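Local coordinates for protein aminoglycoside 6-adenylyltransferase (Bacillus subtilis, PDB 2PBE) that transfers the nucleotidyl group of ATP or GTP to O-6 of streptomycin, and adenylates streptidine, giving bacterial resistance to streptomycin, at residues A[62-65]-A[66-69]; A[192-195]-A[196-200]; A[215-218]-A[219-222]; A[245-248]-A[249-253]. All blocks are in the same frame, centred on the assembly; numbering follows the deposited sequence.

Contact 1 of 4, residues A[62-65]-A[66-69]; sequences QWLE and IFGK
W63 and L64 both reach the same corner of the F67 ring, which makes this side of the short helical turn its tightly packed part. W63 CZ3 comes to 3.8 Å from F67 CE2 at the phenyl edge, brought there by a first torsion that sets the indole between the backbone N and the carbonyl carbon (chi1 61°). L64 CD2 meets F67 CE2 at 4.0 Å in the plane of the phenyl ring, and I66 CG2 lies over the centre of one phenyl face. The 3-10 backbone beneath is tied by F67 N to L64 O at 3.0 Å and by G68 N to E65 O at 3.1 Å. A water donates to both L64 O and G68 O. G68 then turns the chain with a positive phi (114°) that suits glycine. The outer side is looser: K69, exposed to solvent, folds back to place NZ 2.8 Å from E65 OE1 in a salt bridge on the anti side of that oxygen. Along the chain the turn falls after helix 54-58 and before strand 70-74, with L64 against strand 90-96, F67 edge-to-face with F16 of helix 6-19, and W63 edge-to-face with F57 and Y92.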
# COMPACT_ATOMS: atom_id res chain seq x y z
N GLN A 62 -21.02 -11.53 -15.50
CA GLN A 62 -21.69 -10.91 -14.35
C GLN A 62 -20.74 -10.25 -13.35
O GLN A 62 -20.98 -9.14 -12.88
CB GLN A 62 -22.56 -11.94 -13.62
CG GLN A 62 -23.98 -12.09 -14.14
CD GLN A 62 -24.77 -10.80 -14.03
OE1 GLN A 62 -24.94 -10.24 -12.94
NE2 GLN A 62 -25.28 -10.32 -15.17
N TRP A 63 -19.65 -10.94 -13.02
CA TRP A 63 -18.68 -10.42 -12.06
C TRP A 63 -18.13 -9.03 -12.46
O TRP A 63 -17.59 -8.30 -11.62
CB TRP A 63 -17.53 -11.40 -11.89
CG TRP A 63 -16.80 -11.62 -13.15
CD1 TRP A 63 -17.14 -12.49 -14.16
CD2 TRP A 63 -15.61 -10.96 -13.56
NE1 TRP A 63 -16.23 -12.39 -15.19
CE2 TRP A 63 -15.28 -11.46 -14.85
CE3 TRP A 63 -14.79 -9.97 -12.97
CZ2 TRP A 63 -14.14 -11.01 -15.57
CZ3 TRP A 63 -13.65 -9.52 -13.68
CH2 TRP A 63 -13.34 -10.05 -14.98
N LEU A 64 -18.27 -8.69 -13.74
CA LEU A 64 -17.79 -7.42 -14.27
C LEU A 64 -18.67 -6.24 -13.88
O LEU A 64 -18.23 -5.10 -13.88
CB LEU A 64 -17.71 -7.49 -15.79
CG LEU A 64 -16.56 -8.28 -16.42
CD1 LEU A 64 -16.88 -8.60 -17.86
CD2 LEU A 64 -15.28 -7.49 -16.33
N GLU A 65 -19.91 -6.53 -13.54
CA GLU A 65 -20.89 -5.51 -13.17
C GLU A 65 -20.43 -4.70 -11.98
O GLU A 65 -20.89 -3.56 -11.77
CB GLU A 65 -22.24 -6.20 -12.85
CG GLU A 65 -23.48 -5.46 -13.33
CD GLU A 65 -23.53 -5.33 -14.84
OE1 GLU A 65 -23.22 -4.23 -15.36
OE2 GLU A 65 -23.89 -6.32 -15.51
N ILE A 66 -19.50 -5.27 -11.21
CA ILE A 66 -18.98 -4.61 -10.02
C ILE A 66 -18.20 -3.33 -10.33
O ILE A 66 -18.13 -2.42 -9.50
CB ILE A 66 -18.07 -5.57 -9.22
CG1 ILE A 66 -17.80 -4.99 -7.83
CG2 ILE A 66 -16.76 -5.83 -9.99
CD1 ILE A 66 -17.02 -5.89 -6.91
N PHE A 67 -17.64 -3.26 -11.53
CA PHE A 67 -16.86 -2.09 -11.90
C PHE A 67 -17.72 -0.93 -12.35
O PHE A 67 -17.22 0.17 -12.56
CB PHE A 67 -15.86 -2.46 -12.99
CG PHE A 67 -14.92 -3.56 -12.61
CD1 PHE A 67 -14.12 -3.45 -11.46
CD2 PHE A 67 -14.81 -4.71 -13.41
CE1 PHE A 67 -13.21 -4.49 -11.10
CE2 PHE A 67 -13.90 -5.75 -13.06
CZ PHE A 67 -13.10 -5.63 -11.91
N GLY A 68 -19.02 -1.18 -12.51
CA GLY A 68 -19.90 -0.10 -12.92
C GLY A 68 -20.55 -0.17 -14.28
O GLY A 68 -20.19 -0.98 -15.12
N LYS A 69 -21.54 0.69 -14.50
CA LYS A 69 -22.24 0.72 -15.77
C LYS A 69 -21.32 1.17 -16.87
O LYS A 69 -20.56 2.13 -16.72
CB LYS A 69 -23.46 1.64 -15.66
CG LYS A 69 -24.79 0.97 -15.23
CD LYS A 69 -24.64 0.01 -14.05
CE LYS A 69 -24.47 -1.46 -14.50
NZ LYS A 69 -23.80 -2.25 -13.43
O HOH W 1 -18.89 -3.32 -15.93

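Contact 2 of 4, residues A[192-195]-A[196-200]; sequences LLRM and MAWHI
A197 N donates to L193 O at 2.7 Å, the shortest of the i to i+4 bonds joining 192-195 to 196-200 within one continuous helix. The next bond, W198 N to R194 O at 2.8 Å, links the two residues that make the main side-chain contact. With CG anti to the backbone N (chi1 -178°) and an extended second torsion, the methylenes of R194 are carried across one face of the indole. R194 CG sits 4.0 Å from the centroid of the W198 five-membered ring in a CH-pi contact, while R194 CD is 3.7 Å from W198 CZ2, above the benzene half. The chain then bends at chi3, and the guanidinium, its plane turned 62° from the indole, is not stacked on it; NH2 instead bonds to Q143 O. Selenomethionine M195 approaches from another direction: its SE lies at the edge of the six-membered ring, 3.9 Å from W198 CE3, a Met-aromatic contact. On another side of the helix, L192 CG packs on the SE of selenomethionine M196 at 3.9 Å. Helix 177-204 is thus packed on several sides, with M195 and W198 against helix 151-173, L192, M195 and M196 against helix 238-263, and L193 and M196 against helix 223-230.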
# COMPACT_ATOMS: atom_id res chain seq x y z
N LEU A 192 5.71 5.21 10.40
CA LEU A 192 4.71 4.59 11.26
C LEU A 192 3.82 3.75 10.33
O LEU A 192 3.46 2.62 10.65
CB LEU A 192 3.89 5.67 11.96
CG LEU A 192 2.53 5.24 12.53
CD1 LEU A 192 2.71 4.12 13.57
CD2 LEU A 192 1.84 6.45 13.17
N LEU A 193 3.49 4.33 9.18
CA LEU A 193 2.67 3.66 8.19
C LEU A 193 3.30 2.38 7.65
O LEU A 193 2.61 1.38 7.44
CB LEU A 193 2.39 4.59 7.02
CG LEU A 193 1.21 5.54 7.06
CD1 LEU A 193 1.12 6.22 5.71
CD2 LEU A 193 -0.08 4.77 7.33
N ARG A 194 4.61 2.42 7.41
CA ARG A 194 5.33 1.25 6.91
C ARG A 194 5.25 0.19 7.98
O ARG A 194 5.01 -0.97 7.68
CB ARG A 194 6.80 1.57 6.65
CG ARG A 194 7.59 0.41 6.09
CD ARG A 194 9.03 0.81 5.84
NE ARG A 194 9.14 1.97 4.95
CZ ARG A 194 9.08 1.89 3.63
NH1 ARG A 194 8.93 0.71 3.02
NH2 ARG A 194 9.18 3.01 2.92
N MSE A 195 5.46 0.60 9.22
CA MSE A 195 5.41 -0.32 10.36
C MSE A 195 4.02 -0.97 10.43
O MSE A 195 3.89 -2.16 10.71
CB MSE A 195 5.70 0.43 11.67
CG MSE A 195 5.93 -0.48 12.86
SE MSE A 195 7.25 -1.90 12.53
CE MSE A 195 8.92 -0.85 12.65
N MSE A 196 2.99 -0.16 10.19
CA MSE A 196 1.63 -0.67 10.24
C MSE A 196 1.39 -1.59 9.04
O MSE A 196 0.71 -2.61 9.16
CB MSE A 196 0.65 0.49 10.23
CG MSE A 196 0.69 1.32 11.50
SE MSE A 196 -0.42 2.93 11.52
CE MSE A 196 -2.11 2.24 12.16
N ALA A 197 1.96 -1.24 7.90
CA ALA A 197 1.80 -2.06 6.71
C ALA A 197 2.49 -3.40 6.91
O ALA A 197 1.96 -4.44 6.52
CB ALA A 197 2.38 -1.34 5.50
N TRP A 198 3.66 -3.37 7.55
CA TRP A 198 4.41 -4.60 7.81
C TRP A 198 3.61 -5.51 8.74
O TRP A 198 3.71 -6.74 8.69
CB TRP A 198 5.77 -4.30 8.44
CG TRP A 198 6.86 -3.84 7.48
CD1 TRP A 198 6.86 -3.95 6.11
CD2 TRP A 198 8.15 -3.29 7.82
NE1 TRP A 198 8.05 -3.51 5.59
CE2 TRP A 198 8.87 -3.11 6.61
CE3 TRP A 198 8.77 -2.94 9.05
CZ2 TRP A 198 10.19 -2.59 6.57
CZ3 TRP A 198 10.10 -2.43 9.02
CH2 TRP A 198 10.79 -2.25 7.77
N HIS A 199 2.83 -4.89 9.62
CA HIS A 199 2.00 -5.65 10.53
C HIS A 199 0.88 -6.34 9.73
O HIS A 199 0.61 -7.51 9.92
CB HIS A 199 1.40 -4.71 11.58
CG HIS A 199 0.48 -5.40 12.55
ND1 HIS A 199 0.91 -6.42 13.36
CD2 HIS A 199 -0.84 -5.22 12.80
CE1 HIS A 199 -0.12 -6.85 14.08
NE2 HIS A 199 -1.18 -6.14 13.76
N ILE A 200 0.25 -5.59 8.82
CA ILE A 200 -0.85 -6.12 8.00
C ILE A 200 -0.26 -7.26 7.16
O ILE A 200 -0.85 -8.35 7.01
CB ILE A 200 -1.45 -4.99 7.08
CG1 ILE A 200 -2.11 -3.87 7.90
CG2 ILE A 200 -2.46 -5.58 6.13
CD1 ILE A 200 -3.27 -4.33 8.84

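Contact 3 of 4, residues A[215-218]-A[219-222]; sequences KFMK and RYLS
F216 and Y220 meet with the CB of the first beside the ring margin of the second, F216 CB lying 3.9 Å from Y220 CE2, so the contact involves the root of the phenylalanine and not its ring. The tyrosine also presents the edge of its ring to the M217 backbone, with M217 CA close to the ring plane. Selenomethionine M217 and L221 form the second pair. The M217 chain bends at chi2 (-50°) and again at chi3, which curls its terminal methyl round to L221, where CE touches CD1 at 3.5 Å, the two side chains running at a slant to each other. Between these pairs stands M217 O, which accepts two backbone bonds: L221 N, 3.0 Å away, arrives almost in line with the carbonyl bond, whereas Y220 N, also at 3.0 Å, comes from well above the carbonyl plane. R219 N adds a bond to F216 O at 3.0 Å. Together they wind residues 216-221 into a compact turn. K218 and R219 leave it toward separate partners, K218 to the W226 ring in a cation-pi contact and R219 to D11 and D15 in salt bridges. The Y220 ring stacks on F208, and M217 packs on L193 and A197 of helix 177-204. At its end S222 occupies the N-cap of helix 223-230; its OG caps a backbone N of that helix while its own N bonds to E225 OE1, an arrangement consistent with a capping box.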
# COMPACT_ATOMS: atom_id res chain seq x y z
N LYS A 215 -1.60 6.33 -1.06
CA LYS A 215 -3.01 6.37 -1.45
C LYS A 215 -3.80 5.07 -1.26
O LYS A 215 -5.03 5.10 -1.20
CB LYS A 215 -3.14 6.85 -2.91
CG LYS A 215 -2.41 5.99 -3.94
CD LYS A 215 -2.07 6.79 -5.20
CE LYS A 215 -3.22 6.88 -6.18
NZ LYS A 215 -3.34 5.62 -6.97
N PHE A 216 -3.11 3.94 -1.15
CA PHE A 216 -3.78 2.65 -0.99
C PHE A 216 -3.93 2.15 0.45
O PHE A 216 -4.56 1.13 0.69
CB PHE A 216 -3.06 1.56 -1.78
CG PHE A 216 -2.96 1.83 -3.25
CD1 PHE A 216 -4.08 2.26 -3.99
CD2 PHE A 216 -1.74 1.62 -3.92
CE1 PHE A 216 -4.00 2.49 -5.38
CE2 PHE A 216 -1.62 1.84 -5.32
CZ PHE A 216 -2.76 2.28 -6.06
N MSE A 217 -3.37 2.88 1.40
CA MSE A 217 -3.42 2.47 2.78
C MSE A 217 -4.79 2.34 3.44
O MSE A 217 -4.97 1.50 4.34
CB MSE A 217 -2.52 3.38 3.62
CG MSE A 217 -1.04 3.05 3.46
SE MSE A 217 -0.67 1.14 3.71
CE MSE A 217 -0.42 1.05 5.63
N LYS A 218 -5.76 3.15 3.01
CA LYS A 218 -7.10 3.08 3.58
C LYS A 218 -7.69 1.73 3.18
O LYS A 218 -8.60 1.20 3.84
CB LYS A 218 -7.99 4.21 3.06
CG LYS A 218 -9.17 4.46 3.95
CD LYS A 218 -10.08 5.52 3.36
CE LYS A 218 -11.10 6.00 4.38
NZ LYS A 218 -11.78 4.85 5.05
N ARG A 219 -7.17 1.20 2.08
CA ARG A 219 -7.64 -0.08 1.56
C ARG A 219 -6.87 -1.25 2.15
O ARG A 219 -6.85 -2.33 1.58
CB ARG A 219 -7.47 -0.11 0.04
CG ARG A 219 -8.39 -1.04 -0.68
CD ARG A 219 -9.11 -0.24 -1.72
NE ARG A 219 -9.78 0.92 -1.13
CZ ARG A 219 -10.77 0.87 -0.23
NH1 ARG A 219 -11.24 -0.30 0.20
NH2 ARG A 219 -11.25 1.99 0.29
N TYR A 220 -6.25 -1.05 3.30
CA TYR A 220 -5.51 -2.12 3.93
C TYR A 220 -5.73 -2.10 5.41
O TYR A 220 -5.75 -3.14 6.06
CB TYR A 220 -4.03 -1.96 3.66
CG TYR A 220 -3.64 -2.42 2.28
CD1 TYR A 220 -3.70 -3.79 1.93
CD2 TYR A 220 -3.24 -1.48 1.30
CE1 TYR A 220 -3.37 -4.23 0.61
CE2 TYR A 220 -2.92 -1.89 -0.01
CZ TYR A 220 -2.99 -3.26 -0.36
OH TYR A 220 -2.67 -3.61 -1.66
N LEU A 221 -5.87 -0.89 5.96
CA LEU A 221 -6.11 -0.69 7.38
C LEU A 221 -7.58 -0.86 7.68
O LEU A 221 -8.44 -0.53 6.85
CB LEU A 221 -5.69 0.72 7.78
CG LEU A 221 -4.27 1.09 8.17
CD1 LEU A 221 -3.27 0.20 7.48
CD2 LEU A 221 -4.04 2.55 7.79
N SER A 222 -7.87 -1.38 8.86
CA SER A 222 -9.24 -1.55 9.30
C SER A 222 -9.69 -0.13 9.66
O SER A 222 -8.90 0.81 9.56
CB SER A 222 -9.30 -2.45 10.52
OG SER A 222 -8.60 -1.88 11.60

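Contact 4 of 4, residues A[245-248]-A[249-253]; sequences LFTC and YALFR
L245 and Y249 are brought together by two different first torsions: L245 CG is trans to its own N (chi1 179°) and leans forward along the helix, while Y249 CG stands opposite the carbonyl carbon (chi1 -84°) and swings the ring back over the preceding turn. L245 CD1 consequently meets Y249 CE1 at 3.7 Å, and L245 CG lies almost as near the same ring atom. F246 comes over the rim of the same face of the tyrosine ring, its CD1 4.1 Å from Y249 CD2. The two rings form an offset edge-to-face pair, the edge of F246 directed toward the face of Y249, with centroids 6.0 Å apart and planes at 60°. Below the side chains the helix is regular, successive i to i+4 bonds running from Y249 N to L245 O through to F252 N to C248 O, the last at 2.8 Å. T247 turns its OG1 to K243 O, one turn back in the same helix. The L245 and Y249 side chains pack on helix 151-173, F246 lies edge-to-face with Y282 of helix 270-283, and C248, L251 and F252 pack on helix 177-204. R253 extends instead to D271 and T275. Chemically the contact is apolar and aromatic, and a hydrogen bond between Y249 OH and S165 OG satisfies the hydroxyl of the buried tyrosine in this setting and holds the far end of its ring. L245 and F246 cover one face together, L245 toward CE1 and F246 toward CD2, and this packing probably limits the turning of the ring.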
# COMPACT_ATOMS: atom_id res chain seq x y z
N LEU A 245 3.01 14.23 17.49
CA LEU A 245 4.26 13.48 17.61
C LEU A 245 4.19 12.38 18.65
O LEU A 245 4.60 11.24 18.39
CB LEU A 245 5.41 14.42 17.97
CG LEU A 245 6.76 13.71 18.14
CD1 LEU A 245 7.25 13.18 16.81
CD2 LEU A 245 7.76 14.69 18.73
N PHE A 246 3.69 12.72 19.83
CA PHE A 246 3.58 11.70 20.87
C PHE A 246 2.62 10.62 20.44
O PHE A 246 2.79 9.46 20.81
CB PHE A 246 3.14 12.31 22.19
CG PHE A 246 4.14 13.25 22.80
CD1 PHE A 246 5.53 13.08 22.60
CD2 PHE A 246 3.70 14.30 23.62
CE1 PHE A 246 6.47 13.95 23.23
CE2 PHE A 246 4.62 15.18 24.26
CZ PHE A 246 6.01 15.00 24.06
N THR A 247 1.61 10.99 19.66
CA THR A 247 0.63 10.03 19.18
C THR A 247 1.34 9.03 18.25
O THR A 247 1.09 7.83 18.33
CB THR A 247 -0.56 10.75 18.48
OG1 THR A 247 -1.27 11.52 19.46
CG2 THR A 247 -1.53 9.76 17.82
N CYS A 248 2.22 9.52 17.38
CA CYS A 248 2.99 8.66 16.50
C CYS A 248 3.86 7.74 17.36
O CYS A 248 4.07 6.57 17.03
CB CYS A 248 3.87 9.49 15.58
SG CYS A 248 2.93 10.48 14.39
N TYR A 249 4.38 8.28 18.46
CA TYR A 249 5.21 7.51 19.39
C TYR A 249 4.43 6.30 19.89
O TYR A 249 4.87 5.15 19.75
CB TYR A 249 5.61 8.36 20.61
CG TYR A 249 6.83 9.23 20.41
CD1 TYR A 249 7.26 9.58 19.10
CD2 TYR A 249 7.57 9.71 21.52
CE1 TYR A 249 8.40 10.38 18.90
CE2 TYR A 249 8.74 10.52 21.33
CZ TYR A 249 9.14 10.85 20.01
OH TYR A 249 10.27 11.61 19.78
N ALA A 250 3.27 6.60 20.47
CA ALA A 250 2.39 5.58 21.02
C ALA A 250 2.07 4.50 20.00
O ALA A 250 2.16 3.31 20.30
CB ALA A 250 1.11 6.24 21.50
N LEU A 251 1.72 4.92 18.79
CA LEU A 251 1.39 3.97 17.75
C LEU A 251 2.58 3.20 17.21
O LEU A 251 2.45 2.05 16.81
CB LEU A 251 0.66 4.67 16.62
CG LEU A 251 -0.78 5.02 16.97
CD1 LEU A 251 -1.39 5.90 15.90
CD2 LEU A 251 -1.60 3.74 17.14
N PHE A 252 3.75 3.84 17.19
CA PHE A 252 4.92 3.15 16.66
C PHE A 252 5.38 2.05 17.59
O PHE A 252 5.87 1.02 17.14
CB PHE A 252 6.10 4.11 16.43
CG PHE A 252 7.10 3.58 15.44
CD1 PHE A 252 6.77 3.54 14.08
CD2 PHE A 252 8.35 3.09 15.86
CE1 PHE A 252 7.69 3.00 13.12
CE2 PHE A 252 9.29 2.55 14.91
CZ PHE A 252 8.95 2.51 13.53
N ARG A 253 5.25 2.29 18.89
CA ARG A 253 5.65 1.29 19.88
C ARG A 253 4.76 0.09 19.64
O ARG A 253 5.23 -1.02 19.45
CB ARG A 253 5.44 1.80 21.31
CG ARG A 253 6.37 2.93 21.70
CD ARG A 253 6.02 3.54 23.07
NE ARG A 253 6.84 4.73 23.33
CZ ARG A 253 6.36 5.95 23.56
NH1 ARG A 253 5.05 6.16 23.59
NH2 ARG A 253 7.19 6.96 23.78

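Overall arrangement
Contacts 2, 3 and 4 form one connected series, while contact 1 stands apart beside the large mixed sheet. Contacts 2 and 3 have centres about 11 Å apart and touch where M217 CE approaches A197 CB at 3.7 Å. On its other flank contact 2 meets contact 4, with centres about 13 Å apart and M195 CE 3.5 Å from F252 CZ. Contacts 3 and 4 do not touch. Contact 1 lies about 22 Å from contact 3 and about 41 Å from contact 4, centre to centre, the latter across the middle of the chain. Helix 6-19 bridges the gap, packing on both contact 1 and contact 3.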